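Local coordinates for metallo-beta-lactamase family protein (Staphylococcus aureus, PDB 3R2U) that binds an iron ion and is probably a metal-dependent enzyme of the metallo-beta-lactamase superfamily, joined to a rhodanese-like domain, at residues Ile100-Glu105 and Thr119-His124. Residues are numbered along the deposited sequence; the frame is centred on the assembly and turned at random.
Sequences IYVSGE and THFVQH
Tyr101 and His120 project together from one face of the sheet, their rings nearly parallel (planes at 11°, centroids 4.6 Å apart) but so offset that they barely overlap. Followed outward, Tyr101 CB lies beside Val122 CG1; CD2 then meets His120 CB at 3.5 Å and has Val122 CG1 at the ring edge; CE2 reaches His120 CG and ND1, CZ passes near His120 ND1, and OH ends loosely by His120 CE1. Both residues hold CG anti to the carbonyl carbon (chi1 -57° in Tyr101); with Tyr101 and His120 paired in register, this carries both rings outward along the same course. His120 also turns its ring edge to Ile100 O, where a weak bond from ND1 joins the stronger one from the backbone, His120 N to Ile100 O at 2.8 Å. The parallel ladder continues through Val102 N to His120 O, Val122 N to Val102 O (2.9 Å) and Gly104 N to Val122 O. Strand 120-122 is an outermost strand, within this chain, of one of the two mixed sheets of the metallo-beta-lactamase fold, and strand 99-103 lies between it and strand 72-77. On the opposite face Val102 CG2 touches Thr119 CG2 and Phe121 CD2, while Phe121 CB rests on Gly104 CA at 3.9 Å. Val122 also packs on Val137 and Ile148 of the other sheet. At the end of strand 99-103, Ser103 OG accepts from Glu105 N in an ST turn and is hydrogen-bonded to Glu146 O. Glu105, bent at chi2 (-72°), brings OE2 to His124 N, a nearly straight 2.7 Å bond using the anti lone pair; the same oxygen lies 3.2 Å from Gln123 CB, and Gln123 NE2 reaches back weakly to Gly104 O.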
loop_
_atom_site.group_PDB
_atom_site.type_symbol
_atom_site.label_atom_id
_atom_site.label_comp_id
_atom_site.label_asym_id
_atom_site.label_seq_id
_atom_site.Cartn_x
_atom_site.Cartn_y
_atom_site.Cartn_z
ATOM N N ILE A 100 -19.692 15.447 22.105
ATOM C CA ILE A 100 -20.491 15.266 20.905
ATOM C C ILE A 100 -21.777 16.064 20.985
ATOM O O ILE A 100 -22.336 16.260 22.057
ATOM C CB ILE A 100 -20.739 13.787 20.558
ATOM C CG1 ILE A 100 -21.528 13.079 21.666
ATOM C CG2 ILE A 100 -19.377 13.089 20.324
ATOM C CD1 ILE A 100 -22.094 11.728 21.214
ATOM N N TYR A 101 -22.205 16.548 19.824
ATOM C CA TYR A 101 -23.354 17.427 19.690
ATOM C C TYR A 101 -24.289 16.847 18.658
ATOM O O TYR A 101 -23.893 16.612 17.511
ATOM C CB TYR A 101 -22.881 18.832 19.262
ATOM C CG TYR A 101 -21.874 19.400 20.247
ATOM C CD1 TYR A 101 -20.541 18.997 20.204
ATOM C CD2 TYR A 101 -22.254 20.301 21.233
ATOM C CE1 TYR A 101 -19.622 19.471 21.096
ATOM C CE2 TYR A 101 -21.327 20.790 22.152
ATOM C CZ TYR A 101 -20.012 20.369 22.071
ATOM O OH TYR A 101 -19.060 20.819 22.957
ATOM N N VAL A 102 -25.514 16.558 19.085
ATOM C CA VAL A 102 -26.521 16.035 18.198
ATOM C C VAL A 102 -27.808 16.820 18.458
ATOM O O VAL A 102 -27.961 17.470 19.490
ATOM C CB VAL A 102 -26.762 14.529 18.405
ATOM C CG1 VAL A 102 -25.465 13.732 18.197
ATOM C CG2 VAL A 102 -27.375 14.261 19.765
ATOM N N SER A 103 -28.728 16.766 17.513
ATOM C CA SER A 103 -29.961 17.493 17.649
ATOM C C SER A 103 -30.885 17.046 18.788
ATOM O O SER A 103 -31.193 15.855 18.948
ATOM C CB SER A 103 -30.744 17.442 16.332
ATOM O OG SER A 103 -31.997 18.134 16.457
ATOM N N GLY A 104 -31.329 18.037 19.566
ATOM C CA GLY A 104 -32.350 17.848 20.586
ATOM C C GLY A 104 -33.653 18.453 20.082
ATOM O O GLY A 104 -34.562 18.683 20.855
ATOM N N GLU A 105 -33.739 18.729 18.779
ATOM C CA GLU A 105 -34.935 19.321 18.183
ATOM C C GLU A 105 -35.867 18.231 17.676
ATOM O O GLU A 105 -36.379 18.295 16.566
ATOM C CB GLU A 105 -34.562 20.258 17.031
ATOM C CG GLU A 105 -33.846 21.544 17.450
ATOM C CD GLU A 105 -34.756 22.553 18.158
ATOM O OE1 GLU A 105 -35.949 22.240 18.372
ATOM O OE2 GLU A 105 -34.272 23.662 18.510
ATOM N N THR A 119 -23.485 13.595 26.277
ATOM C CA THR A 119 -23.871 14.009 24.925
ATOM C C THR A 119 -24.565 15.368 25.037
ATOM O O THR A 119 -25.290 15.608 25.993
ATOM C CB THR A 119 -24.868 12.998 24.322
ATOM O OG1 THR A 119 -24.194 11.766 24.098
ATOM C CG2 THR A 119 -25.465 13.490 22.996
ATOM N N HIS A 120 -24.322 16.269 24.095
ATOM C CA HIS A 120 -24.982 17.573 24.122
ATOM C C HIS A 120 -26.107 17.567 23.110
ATOM O O HIS A 120 -25.869 17.377 21.929
ATOM C CB HIS A 120 -24.011 18.711 23.782
ATOM C CG HIS A 120 -22.920 18.881 24.780
ATOM N ND1 HIS A 120 -21.721 18.208 24.688
ATOM C CD2 HIS A 120 -22.851 19.632 25.905
ATOM C CE1 HIS A 120 -20.956 18.539 25.717
ATOM N NE2 HIS A 120 -21.620 19.401 26.470
ATOM N N PHE A 121 -27.329 17.741 23.582
ATOM C CA PHE A 121 -28.488 17.819 22.707
ATOM C C PHE A 121 -28.686 19.290 22.436
ATOM O O PHE A 121 -29.113 20.033 23.310
ATOM C CB PHE A 121 -29.698 17.194 23.378
ATOM C CG PHE A 121 -29.544 15.726 23.617
ATOM C CD1 PHE A 121 -29.010 15.254 24.801
ATOM C CD2 PHE A 121 -29.900 14.818 22.639
ATOM C CE1 PHE A 121 -28.864 13.889 25.015
ATOM C CE2 PHE A 121 -29.763 13.458 22.852
ATOM C CZ PHE A 121 -29.251 12.998 24.033
ATOM N N VAL A 122 -28.349 19.718 21.232
ATOM C CA VAL A 122 -28.399 21.129 20.902
ATOM C C VAL A 122 -29.699 21.561 20.260
ATOM O O VAL A 122 -30.403 20.767 19.634
ATOM C CB VAL A 122 -27.191 21.539 20.008
ATOM C CG1 VAL A 122 -25.895 21.301 20.776
ATOM C CG2 VAL A 122 -27.176 20.768 18.674
ATOM N N GLN A 123 -30.019 22.840 20.418
ATOM C CA GLN A 123 -31.228 23.393 19.841
ATOM C C GLN A 123 -30.942 24.635 19.037
ATOM O O GLN A 123 -29.854 25.186 19.093
ATOM C CB GLN A 123 -32.213 23.673 20.958
ATOM C CG GLN A 123 -32.708 22.376 21.593
ATOM C CD GLN A 123 -33.755 22.581 22.634
ATOM O OE1 GLN A 123 -33.784 23.602 23.316
ATOM N NE2 GLN A 123 -34.629 21.596 22.782
ATOM N N HIS A 124 -31.944 25.076 18.292
ATOM C CA HIS A 124 -31.846 26.272 17.493
ATOM C C HIS A 124 -31.196 27.425 18.283
ATOM O O HIS A 124 -31.556 27.694 19.431
ATOM C CB HIS A 124 -33.245 26.677 17.029
ATOM C CG HIS A 124 -33.252 27.850 16.112
ATOM N ND1 HIS A 124 -32.778 27.780 14.822
ATOM C CD2 HIS A 124 -33.699 29.116 16.284
ATOM C CE1 HIS A 124 -32.908 28.962 14.245
ATOM N NE2 HIS A 124 -33.460 29.789 15.111
#